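Local coordinates for fructuronate-tagaturonate epimerase UxaE from Cohnella laeviribosi in complex with 1 glycerol (PDB 6IL9), which probably interconverts fructuronate and tagaturonate by epimerisation, using a zinc site in a TIM-barrel domain, at residues R169-L172 against M178-L181; R133-V138 against D160-E165. All coordinates share one frame; numbering follows the deposited sequence.

Contact 1 (R169-L172 against M178-L181); sequences RMAL and MLTL
A171 and L172, on consecutive positions of helix 165-173, meet the two branches of a single leucine, L179 of strand 178-182, and those three residues make up the whole interface. Branch CD2 of L179 faces the methyl of A171, with CD2 and CB 3.5 Å apart. The other branch, CD1, goes to L172, where the branch point CG is nearest at 3.7 Å from L179 CD1. Both methyls of L172 flank the same atom, CD2 at 3.9 Å and CD1 at 4.0 Å from L179 CD1, so that one methyl rests in the fork of the other leucine. The two leucine side chains cross at about a right angle. In L179 the carbon CG lies opposite the carbonyl carbon (chi1 -79°), which sends the fork outward from the strand to straddle the two helix positions. The backbones stay well apart, 7.6 Å between A171 CA and L179 CA.

Further out, L162 of strand 156-162 touches both A171 and L179, and helix 234-259 supplies Y258 beside L172 and I259 beside L179. The main chain of L179 is hydrogen-bonded to D267 and E269 of the next strand, which fixes where its side chain starts. Its sequence neighbour T180 turns to the barrel interior, where OG1 bonds D158 and K366.

This is the helix-on-strand packing of a beta-alpha-beta unit in a TIM barrel. L172 O is held separately by R264, but between these two segments the contact is wholly apolar, so it depends on shape rather than direction.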
loop_
_atom_site.group_PDB
_atom_site.type_symbol
_atom_site.label_atom_id
_atom_site.label_comp_id
_atom_site.label_asym_id
_atom_site.label_seq_id
_atom_site.Cartn_x
_atom_site.Cartn_y
_atom_site.Cartn_z
ATOM N N ARG A 169 -15.872 4.192 -7.596
ATOM C CA ARG A 169 -16.429 5.538 -7.702
ATOM C C ARG A 169 -15.992 6.411 -6.536
ATOM O O ARG A 169 -15.655 7.585 -6.724
ATOM C CB ARG A 169 -17.957 5.477 -7.757
ATOM C CG ARG A 169 -18.517 4.902 -9.040
ATOM C CD ARG A 169 -19.999 5.255 -9.207
ATOM N NE ARG A 169 -20.825 4.682 -8.149
ATOM C CZ ARG A 169 -21.325 3.448 -8.163
ATOM N NH1 ARG A 169 -21.083 2.634 -9.184
ATOM N NH2 ARG A 169 -22.068 3.024 -7.149
ATOM N N MET A 170 -16.012 5.855 -5.321
ATOM C CA MET A 170 -15.600 6.607 -4.140
ATOM C C MET A 170 -14.142 7.029 -4.251
ATOM O O MET A 170 -13.804 8.197 -4.034
ATOM C CB MET A 170 -15.828 5.768 -2.882
ATOM C CG MET A 170 -15.247 6.360 -1.593
ATOM S SD MET A 170 -15.492 5.299 -0.135
ATOM C CE MET A 170 -14.568 3.821 -0.573
ATOM N N ALA A 171 -13.266 6.085 -4.603
ATOM C CA ALA A 171 -11.852 6.403 -4.756
ATOM C C ALA A 171 -11.645 7.544 -5.743
ATOM O O ALA A 171 -10.870 8.471 -5.487
ATOM C CB ALA A 171 -11.085 5.155 -5.204
ATOM N N LEU A 172 -12.328 7.498 -6.886
ATOM C CA LEU A 172 -12.137 8.568 -7.860
ATOM C C LEU A 172 -12.678 9.889 -7.332
ATOM O O LEU A 172 -12.059 10.941 -7.530
ATOM C CB LEU A 172 -12.800 8.196 -9.188
ATOM C CG LEU A 172 -12.086 7.091 -9.970
ATOM C CD1 LEU A 172 -13.023 6.420 -10.964
ATOM C CD2 LEU A 172 -10.892 7.670 -10.694
ATOM N N MET A 178 -4.183 6.503 -8.105
ATOM C CA MET A 178 -3.864 5.141 -8.483
ATOM C C MET A 178 -5.055 4.288 -8.090
ATOM O O MET A 178 -5.578 4.437 -6.984
ATOM C CB MET A 178 -2.582 4.680 -7.773
ATOM C CG MET A 178 -2.178 3.245 -8.025
ATOM S SD MET A 178 -0.501 2.883 -7.417
ATOM C CE MET A 178 -0.467 1.131 -7.800
ATOM N N LEU A 179 -5.524 3.443 -9.001
ATOM C CA LEU A 179 -6.658 2.567 -8.724
ATOM C C LEU A 179 -6.235 1.129 -8.968
ATOM O O LEU A 179 -5.867 0.772 -10.089
ATOM C CB LEU A 179 -7.869 2.929 -9.592
ATOM C CG LEU A 179 -8.709 4.126 -9.162
ATOM C CD1 LEU A 179 -10.119 4.017 -9.728
ATOM C CD2 LEU A 179 -8.759 4.239 -7.661
ATOM N N THR A 180 -6.281 0.307 -7.919
ATOM C CA THR A 180 -5.905 -1.097 -7.998
ATOM C C THR A 180 -7.161 -1.944 -8.135
ATOM O O THR A 180 -7.981 -1.985 -7.216
ATOM C CB THR A 180 -5.125 -1.517 -6.749
ATOM O OG1 THR A 180 -3.906 -0.762 -6.690
ATOM C CG2 THR A 180 -4.808 -3.007 -6.767
ATOM N N LEU A 181 -7.302 -2.624 -9.265
ATOM C CA LEU A 181 -8.466 -3.471 -9.525
ATOM C C LEU A 181 -8.130 -4.910 -9.160
ATOM O O LEU A 181 -7.361 -5.580 -9.862
ATOM C CB LEU A 181 -8.910 -3.382 -10.986
ATOM C CG LEU A 181 -10.229 -4.120 -11.264
ATOM C CD1 LEU A 181 -11.347 -3.442 -10.497
ATOM C CD2 LEU A 181 -10.538 -4.134 -12.761
#

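Contact 2 (R133-V138 against D160-E165); sequences RDYKQV and DHLKKE. With ZN (zinc ion), chain C.
Y135, in the first turn of helix 135-149, reaches D160 and L162 where strand 156-162 ends and the chain turns a corner at H161, the closest CA atoms, those of Y135 and D160, being 10.6 Å apart. The tyrosine hydroxyl does the touching: Y135 OH lies 3.5 Å from D160 N and 3.8 Å from L162 CD2. Methyl CD2 of L162 comes in at the edge of the phenol ring, near its plane, rather than over a face, and is 4.4 Å from Y135 CE2. The phenol is hydrogen-bonded through OH to the main-chain O of Q123, on strand 117-124, so its buried oxygen has a polar partner there. I125 and L128 of helix 125-131 pack on the same tyrosine.

The helix start is capped by its own side chains. D134 and Q137 form a capping box: Q137 N donates to D134 OD1 (3.0 Å), and D134 N returns a bond to Q137 OE1 (also 3.0 Å), the latter on a lone pair in the carbonyl plane. With chi1 of D134 at 60°, the carboxylate folds back over the first turn to receive Q137 N.

The carboxylate of D160 and the imidazole of H161 are turned from the tyrosine. H161 NE2 lies 2.4 Å from the zinc ion, a metal bond, with D273, H343 and a water as further ligands, while its ND1 is hydrogen-bonded to D182, a second-shell carboxylate that would orient the imidazole. D160 OD1 forms a salt bridge with K366, and OD2 is hydrogen-bonded to a glycerol, probably from the crystallisation liquor.

One buried aromatic thus joins helix and strand, apolar along its ring edge and polar at its tip, next to the strand end that carries the zinc ligand H161.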
loop_
_atom_site.group_PDB
_atom_site.type_symbol
_atom_site.label_atom_id
_atom_site.label_comp_id
_atom_site.label_asym_id
_atom_site.label_seq_id
_atom_site.Cartn_x
_atom_site.Cartn_y
_atom_site.Cartn_z
ATOM N N ARG A 133 -11.265 3.200 9.768
ATOM C CA ARG A 133 -10.857 4.439 9.126
ATOM C C ARG A 133 -11.552 4.582 7.781
ATOM O O ARG A 133 -12.184 3.652 7.283
ATOM C CB ARG A 133 -9.334 4.480 8.962
ATOM C CG ARG A 133 -8.610 4.365 10.289
ATOM C CD ARG A 133 -7.116 4.269 10.078
ATOM N NE ARG A 133 -6.537 5.574 9.780
ATOM C CZ ARG A 133 -5.581 5.774 8.878
ATOM N NH1 ARG A 133 -5.111 4.743 8.169
ATOM N NH2 ARG A 133 -5.098 7.000 8.683
ATOM N N ASP A 134 -11.456 5.775 7.199
ATOM C CA ASP A 134 -11.997 6.014 5.869
ATOM C C ASP A 134 -10.909 6.597 4.984
ATOM O O ASP A 134 -9.846 7.006 5.457
ATOM C CB ASP A 134 -13.232 6.932 5.900
ATOM C CG ASP A 134 -12.947 8.300 6.481
ATOM O OD1 ASP A 134 -11.973 8.959 6.060
ATOM O OD2 ASP A 134 -13.720 8.740 7.359
ATOM N N TYR A 135 -11.200 6.656 3.680
ATOM C CA TYR A 135 -10.181 7.073 2.719
ATOM C C TYR A 135 -9.808 8.544 2.878
ATOM O O TYR A 135 -8.674 8.930 2.565
ATOM C CB TYR A 135 -10.654 6.797 1.290
ATOM C CG TYR A 135 -10.201 5.455 0.751
ATOM C CD1 TYR A 135 -8.987 4.900 1.142
ATOM C CD2 TYR A 135 -10.995 4.744 -0.134
ATOM C CE1 TYR A 135 -8.573 3.666 0.650
ATOM C CE2 TYR A 135 -10.598 3.515 -0.625
ATOM C CZ TYR A 135 -9.389 2.979 -0.237
ATOM O OH TYR A 135 -9.005 1.746 -0.745
ATOM N N LYS A 136 -10.736 9.387 3.336
ATOM C CA LYS A 136 -10.373 10.782 3.566
ATOM C C LYS A 136 -9.215 10.894 4.548
ATOM O O LYS A 136 -8.283 11.671 4.326
ATOM C CB LYS A 136 -11.583 11.565 4.078
ATOM C CG LYS A 136 -12.625 11.805 3.017
ATOM C CD LYS A 136 -13.859 12.463 3.618
ATOM C CE LYS A 136 -14.759 13.013 2.528
ATOM N NZ LYS A 136 -15.934 13.738 3.097
ATOM N N GLN A 137 -9.249 10.107 5.630
ATOM C CA GLN A 137 -8.178 10.156 6.619
ATOM C C GLN A 137 -6.854 9.669 6.042
ATOM O O GLN A 137 -5.789 10.172 6.415
ATOM C CB GLN A 137 -8.554 9.319 7.838
ATOM C CG GLN A 137 -9.872 9.716 8.464
ATOM C CD GLN A 137 -10.223 8.809 9.612
ATOM O OE1 GLN A 137 -10.505 7.632 9.417
ATOM N NE2 GLN A 137 -10.187 9.344 10.824
ATOM N N VAL A 138 -6.898 8.679 5.144
ATOM C CA VAL A 138 -5.658 8.158 4.572
ATOM C C VAL A 138 -4.963 9.239 3.746
ATOM O O VAL A 138 -3.757 9.483 3.897
ATOM C CB VAL A 138 -5.947 6.885 3.749
ATOM C CG1 VAL A 138 -4.672 6.354 3.111
ATOM C CG2 VAL A 138 -6.559 5.812 4.662
ATOM N N ASP A 160 -6.452 0.701 -2.968
ATOM C CA ASP A 160 -5.840 -0.611 -3.084
ATOM C C ASP A 160 -6.900 -1.699 -3.002
ATOM O O ASP A 160 -7.853 -1.589 -2.228
ATOM C CB ASP A 160 -4.804 -0.779 -1.970
ATOM C CG ASP A 160 -4.030 -2.069 -2.071
ATOM O OD1 ASP A 160 -3.914 -2.624 -3.185
ATOM O OD2 ASP A 160 -3.541 -2.536 -1.021
ATOM N N HIS A 161 -6.738 -2.743 -3.819
ATOM C CA HIS A 161 -7.585 -3.937 -3.759
ATOM C C HIS A 161 -9.069 -3.612 -3.883
ATOM O O HIS A 161 -9.898 -4.143 -3.139
ATOM C CB HIS A 161 -7.356 -4.706 -2.462
ATOM C CG HIS A 161 -6.289 -5.738 -2.558
ATOM N ND1 HIS A 161 -6.426 -6.875 -3.324
ATOM C CD2 HIS A 161 -5.072 -5.814 -1.973
ATOM C CE1 HIS A 161 -5.329 -7.600 -3.222
ATOM N NE2 HIS A 161 -4.499 -6.987 -2.396
ATOM N N LEU A 162 -9.405 -2.751 -4.842
ATOM C CA LEU A 162 -10.806 -2.427 -5.097
ATOM C C LEU A 162 -11.475 -3.527 -5.915
ATOM O O LEU A 162 -10.900 -4.061 -6.868
ATOM C CB LEU A 162 -10.928 -1.095 -5.833
ATOM C CG LEU A 162 -10.243 0.149 -5.255
ATOM C CD1 LEU A 162 -10.386 1.305 -6.223
ATOM C CD2 LEU A 162 -10.798 0.523 -3.894
ATOM N N LYS A 163 -12.712 -3.855 -5.538
ATOM C CA LYS A 163 -13.502 -4.908 -6.166
ATOM C C LYS A 163 -14.877 -4.429 -6.599
ATOM O O LYS A 163 -15.386 -4.881 -7.626
ATOM C CB LYS A 163 -13.680 -6.104 -5.198
ATOM C CG LYS A 163 -12.391 -6.819 -4.814
ATOM C CD LYS A 163 -12.665 -7.961 -3.829
ATOM C CE LYS A 163 -11.438 -8.252 -2.957
ATOM N NZ LYS A 163 -11.774 -8.414 -1.508
ATOM N N LYS A 164 -15.492 -3.536 -5.835
ATOM C CA LYS A 164 -16.873 -3.137 -6.064
ATOM C C LYS A 164 -16.910 -1.776 -6.739
ATOM O O LYS A 164 -16.113 -0.890 -6.416
ATOM C CB LYS A 164 -17.646 -3.091 -4.744
ATOM C CG LYS A 164 -17.669 -4.402 -3.999
ATOM C CD LYS A 164 -18.795 -4.428 -2.973
ATOM C CE LYS A 164 -19.187 -5.856 -2.610
ATOM N NZ LYS A 164 -19.385 -6.726 -3.808
ATOM N N GLU A 165 -17.854 -1.610 -7.673
ATOM C CA GLU A 165 -17.928 -0.370 -8.441
ATOM C C GLU A 165 -18.148 0.836 -7.537
ATOM O O GLU A 165 -17.625 1.922 -7.809
ATOM C CB GLU A 165 -19.044 -0.465 -9.484
ATOM C CG GLU A 165 -18.800 -1.515 -10.536
ATOM C CD GLU A 165 -19.819 -1.463 -11.659
ATOM O OE1 GLU A 165 -20.246 -2.544 -12.112
ATOM O OE2 GLU A 165 -20.186 -0.350 -12.087
HETATM ZN ZN ZN C . -2.448 -7.686 -3.356
HETATM O O HOH W 1 -1.762 -8.020 -1.185
#

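Contacts 1 and 2 illustrate how a TIM barrel divides labour along adjoining strands. Their centres lie 8 Å apart, and L162 is the direct join: its CD1 packs 3.7 Å from L179 CD2, while its N lies 2.9 Å from T180 O, a probable hydrogen bond between neighbouring parallel strands. The apolar layer thus continues from the tyrosine of contact 2 through L162 to the leucines of contact 1. They also differ in their relation to the metal. The segment 160-165 supplies a zinc ligand and D160, whose carboxylate meets a glycerol probably picked up in crystallisation, whereas the L179 side chain is about 13 Å from both zinc and glycerol, within the packing outside the barrel.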